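Local coordinates for Per a 4 allergen (PDB 3EBW), which is a major cockroach allergen of the lipocalin family and, like its relatives, probably carries small hydrophobic ligands inside its beta barrel, at residues 75-78 and 79-82; 99-102 and 103-107. All coordinates share one frame; numbering follows the deposited sequence.

Interaction 1 (75-78 and 79-82). Unlike the reference sequence in segment 79-82: D79 (reference Asn).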
# COMPACT_ATOMS: atom_id res chain seq x y z
N SER A 75 -20.60 20.07 8.58
CA SER A 75 -21.25 19.44 9.73
C SER A 75 -20.33 18.47 10.40
O SER A 75 -19.22 18.24 9.95
CB SER A 75 -22.52 18.71 9.30
OG SER A 75 -22.21 17.51 8.66
N TRP A 76 -20.78 17.92 11.51
CA TRP A 76 -19.98 16.96 12.25
C TRP A 76 -20.70 16.42 13.46
O TRP A 76 -21.25 17.17 14.27
CB TRP A 76 -18.62 17.56 12.62
CG TRP A 76 -18.52 18.40 13.85
CD1 TRP A 76 -18.47 17.97 15.15
CD2 TRP A 76 -18.27 19.82 13.90
NE1 TRP A 76 -18.18 19.03 16.00
CE2 TRP A 76 -18.06 20.17 15.25
CE3 TRP A 76 -18.19 20.82 12.92
CZ2 TRP A 76 -17.77 21.47 15.64
CZ3 TRP A 76 -17.90 22.11 13.32
CH2 TRP A 76 -17.69 22.42 14.66
N THR A 77 -20.74 15.11 13.55
CA THR A 77 -21.39 14.41 14.65
C THR A 77 -20.47 14.20 15.84
O THR A 77 -19.46 14.88 15.98
CB THR A 77 -21.92 13.08 14.19
OG1 THR A 77 -22.46 13.23 12.89
CG2 THR A 77 -23.03 12.60 15.12
N GLU A 78 -20.85 13.26 16.69
CA GLU A 78 -20.10 12.96 17.90
C GLU A 78 -18.69 12.46 17.61
O GLU A 78 -17.76 12.70 18.38
CB GLU A 78 -20.90 11.95 18.72
CG GLU A 78 -20.66 12.04 20.22
CD GLU A 78 -20.80 13.44 20.75
OE1 GLU A 78 -21.93 13.98 20.74
OE2 GLU A 78 -19.78 14.02 21.18
N ASP A 79 -18.52 11.78 16.48
CA ASP A 79 -17.20 11.26 16.06
C ASP A 79 -17.16 11.14 14.53
O ASP A 79 -16.62 10.18 13.99
CB ASP A 79 -16.98 9.90 16.68
CG ASP A 79 -17.97 8.85 16.15
OD1 ASP A 79 -18.89 9.21 15.40
OD2 ASP A 79 -17.81 7.66 16.50
N THR A 80 -17.73 12.12 13.84
CA THR A 80 -17.80 12.10 12.39
C THR A 80 -17.72 13.49 11.84
O THR A 80 -18.16 14.41 12.49
CB THR A 80 -19.14 11.47 11.97
OG1 THR A 80 -18.98 10.06 11.88
CG2 THR A 80 -19.64 12.05 10.66
N PHE A 81 -17.12 13.68 10.68
CA PHE A 81 -17.13 15.02 10.11
C PHE A 81 -17.26 14.94 8.61
O PHE A 81 -16.77 14.01 8.00
CB PHE A 81 -15.92 15.86 10.53
CG PHE A 81 -14.59 15.34 10.07
CD1 PHE A 81 -13.88 14.45 10.85
CD2 PHE A 81 -14.02 15.81 8.89
CE1 PHE A 81 -12.61 14.04 10.47
CE2 PHE A 81 -12.76 15.41 8.51
CZ PHE A 81 -12.06 14.52 9.29
N ASP A 82 -17.96 15.89 8.01
CA ASP A 82 -18.13 15.87 6.57
C ASP A 82 -17.32 16.99 5.90
O ASP A 82 -16.97 18.00 6.52
CB ASP A 82 -19.61 15.97 6.21
CG ASP A 82 -20.49 14.88 6.89
OD1 ASP A 82 -21.52 14.47 6.30
OD2 ASP A 82 -20.14 14.43 8.03
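T77 and T80 lie side by side across a tight reversal of the chain, their side chains pointing the same way. The touch is made by OG1 of T77, which sits 3.8 Å from CG2 of T80 in a van der Waals contact. Setting OG1 of T77 opposite the carbonyl carbon (chi1 -40°) turns the hydroxyl, rather than the methyl, to that neighbour. OG1 of T80 instead makes a weak bond to the backbone O of D79. Next along, W76 and F81 meet only at their roots, CB to CB at 3.8 Å. From there the two rings part: the indole runs to M15 and T16, with a weak bond from NE1 to L13 O, while the phenyl is buried against M15 and M97. At the open end, OG of S75 comes alongside the carboxylate of D82, 3.6 Å from CG, without a hydrogen bond.

The backbone clasp is slight. D82 N bonds to S75 O at 3.3 Å, and T77 N makes a weak bond to T80 O. E78 bends at chi2 (51°), and its OE2 takes a hydrogen bond from G12 N. The arrangement is a chain reversal, the two limbs running nearly antiparallel, that leads from the loop after strand 66-72 into strand 80-83 on the surface of the lipocalin barrel.

Interaction 2 (99-102 and 103-107)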
# COMPACT_ATOMS: atom_id res chain seq x y z
N GLY A 99 -9.64 8.78 16.52
CA GLY A 99 -9.00 9.16 17.77
C GLY A 99 -8.07 10.36 17.68
O GLY A 99 -7.23 10.44 16.78
N THR A 100 -8.21 11.30 18.61
CA THR A 100 -7.34 12.46 18.60
C THR A 100 -7.26 13.21 19.94
O THR A 100 -8.15 13.11 20.78
CB THR A 100 -7.77 13.44 17.53
OG1 THR A 100 -6.84 14.54 17.52
CG2 THR A 100 -9.17 13.99 17.81
N ASP A 101 -6.19 13.97 20.13
CA ASP A 101 -6.04 14.75 21.34
C ASP A 101 -5.96 16.22 20.92
O ASP A 101 -5.55 17.08 21.70
CB ASP A 101 -4.77 14.34 22.09
CG ASP A 101 -3.50 14.83 21.42
OD1 ASP A 101 -2.42 14.60 22.00
OD2 ASP A 101 -3.56 15.43 20.33
N TYR A 102 -6.36 16.46 19.68
CA TYR A 102 -6.36 17.79 19.09
C TYR A 102 -5.05 18.53 19.11
O TYR A 102 -5.03 19.70 18.75
CB TYR A 102 -7.43 18.70 19.71
CG TYR A 102 -8.83 18.17 19.64
CD1 TYR A 102 -9.32 17.33 20.64
CD2 TYR A 102 -9.67 18.48 18.58
CE1 TYR A 102 -10.60 16.81 20.58
CE2 TYR A 102 -10.96 17.96 18.52
CZ TYR A 102 -11.41 17.12 19.52
OH TYR A 102 -12.64 16.54 19.46
N GLN A 103 -3.96 17.89 19.53
CA GLN A 103 -2.69 18.60 19.52
C GLN A 103 -1.43 17.77 19.69
O GLN A 103 -0.59 18.09 20.52
CB GLN A 103 -2.71 19.76 20.53
CG GLN A 103 -3.00 21.10 19.84
CD GLN A 103 -3.25 22.25 20.80
OE1 GLN A 103 -2.40 22.60 21.61
NE2 GLN A 103 -4.44 22.85 20.70
N THR A 104 -1.29 16.71 18.89
CA THR A 104 -0.13 15.83 18.93
C THR A 104 -0.28 14.67 17.94
O THR A 104 0.65 14.36 17.20
CB THR A 104 0.12 15.25 20.35
OG1 THR A 104 1.52 15.12 20.55
CG2 THR A 104 -0.47 13.87 20.50
N TYR A 105 -1.45 14.03 17.95
CA TYR A 105 -1.75 12.92 17.07
C TYR A 105 -3.21 13.04 16.63
O TYR A 105 -4.01 13.68 17.31
CB TYR A 105 -1.54 11.59 17.78
CG TYR A 105 -2.62 11.22 18.74
CD1 TYR A 105 -2.73 11.84 19.99
CD2 TYR A 105 -3.55 10.23 18.42
CE1 TYR A 105 -3.72 11.49 20.89
CE2 TYR A 105 -4.56 9.87 19.31
CZ TYR A 105 -4.64 10.50 20.54
OH TYR A 105 -5.64 10.14 21.42
N SER A 106 -3.57 12.43 15.51
CA SER A 106 -4.92 12.52 15.01
C SER A 106 -5.23 11.41 14.05
O SER A 106 -4.87 11.51 12.88
CB SER A 106 -5.10 13.84 14.25
OG SER A 106 -6.07 13.70 13.22
N ILE A 107 -5.90 10.35 14.48
CA ILE A 107 -6.19 9.29 13.52
C ILE A 107 -7.63 9.38 12.97
O ILE A 107 -8.61 9.17 13.67
CB ILE A 107 -5.76 7.83 14.09
CG1 ILE A 107 -6.91 6.87 14.06
CG2 ILE A 107 -5.12 7.91 15.49
CD1 ILE A 107 -7.26 6.42 12.70
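G99 and I107 form an antiparallel hydrogen-bonded pair, G99 N to I107 O at 3.1 Å and I107 N to G99 O at 2.7 Å, and T100 with S106 is the non-hydrogen-bonded pair that follows toward the turn. OG1 of T100, opposite the backbone N (chi1 -177°), donates to Y105 O at 3.0 Å, lying in the carbonyl plane on a lone pair. The same oxygen accepts from Y102 N at 2.9 Å, which makes an ST turn, so one buried hydroxyl ties both limbs of the loop. Meanwhile CG2 of T100 rests over the centre of one face of the Y102 ring, whose OH reaches on to D14 N.

Y105 folds its ring back over the first limb. CG stands between the backbone N and the carbonyl carbon (chi1 77°), and CA of T100 sits over one ring face in a CH-pi contact, 4.2 Å from the centroid. CE1 of Y105 lies against CB of D101, with carboxylate and ring planes turned 63° apart. The ring also packs on T134 and V138 of helix 132-142, and its OH has a weak bond to K137 NZ.

The carboxylate of D101 gathers backbone amides of the loop. OD2 takes Q103 N at 2.6 Å, met from above the carboxylate plane, and a weak, longer bond from Y105 N, so one oxygen collects two amides of the turn. Across the strands, CG2 of I107 lies 3.5 Å from G99 O. This is a beta hairpin whose connecting loop is laced by side-chain-to-backbone bonds, joining neighbouring strands 93-100 and 106-112 of the lipocalin barrel beside its helix.

How the interactions relate
Coming from strand 66-72, the chain first reverses at interaction 1, where 75-78 doubles back on 79-82 and leads into strand 80-83. After a gap in the model at 86-91 it returns as strand 93-100, the antiparallel neighbour of 80-83, and interaction 2 then closes the next reversal, into strand 106-112. The two contacts are in series, neither nested nor crossing. Their centres are about 15 Å apart and their nearest atoms about 6 Å, without touching. Strand 93-100 is what connects them: M97 of this strand is hydrogen-bonded through its backbone to D79, while its last residues enter the hairpin of interaction 2.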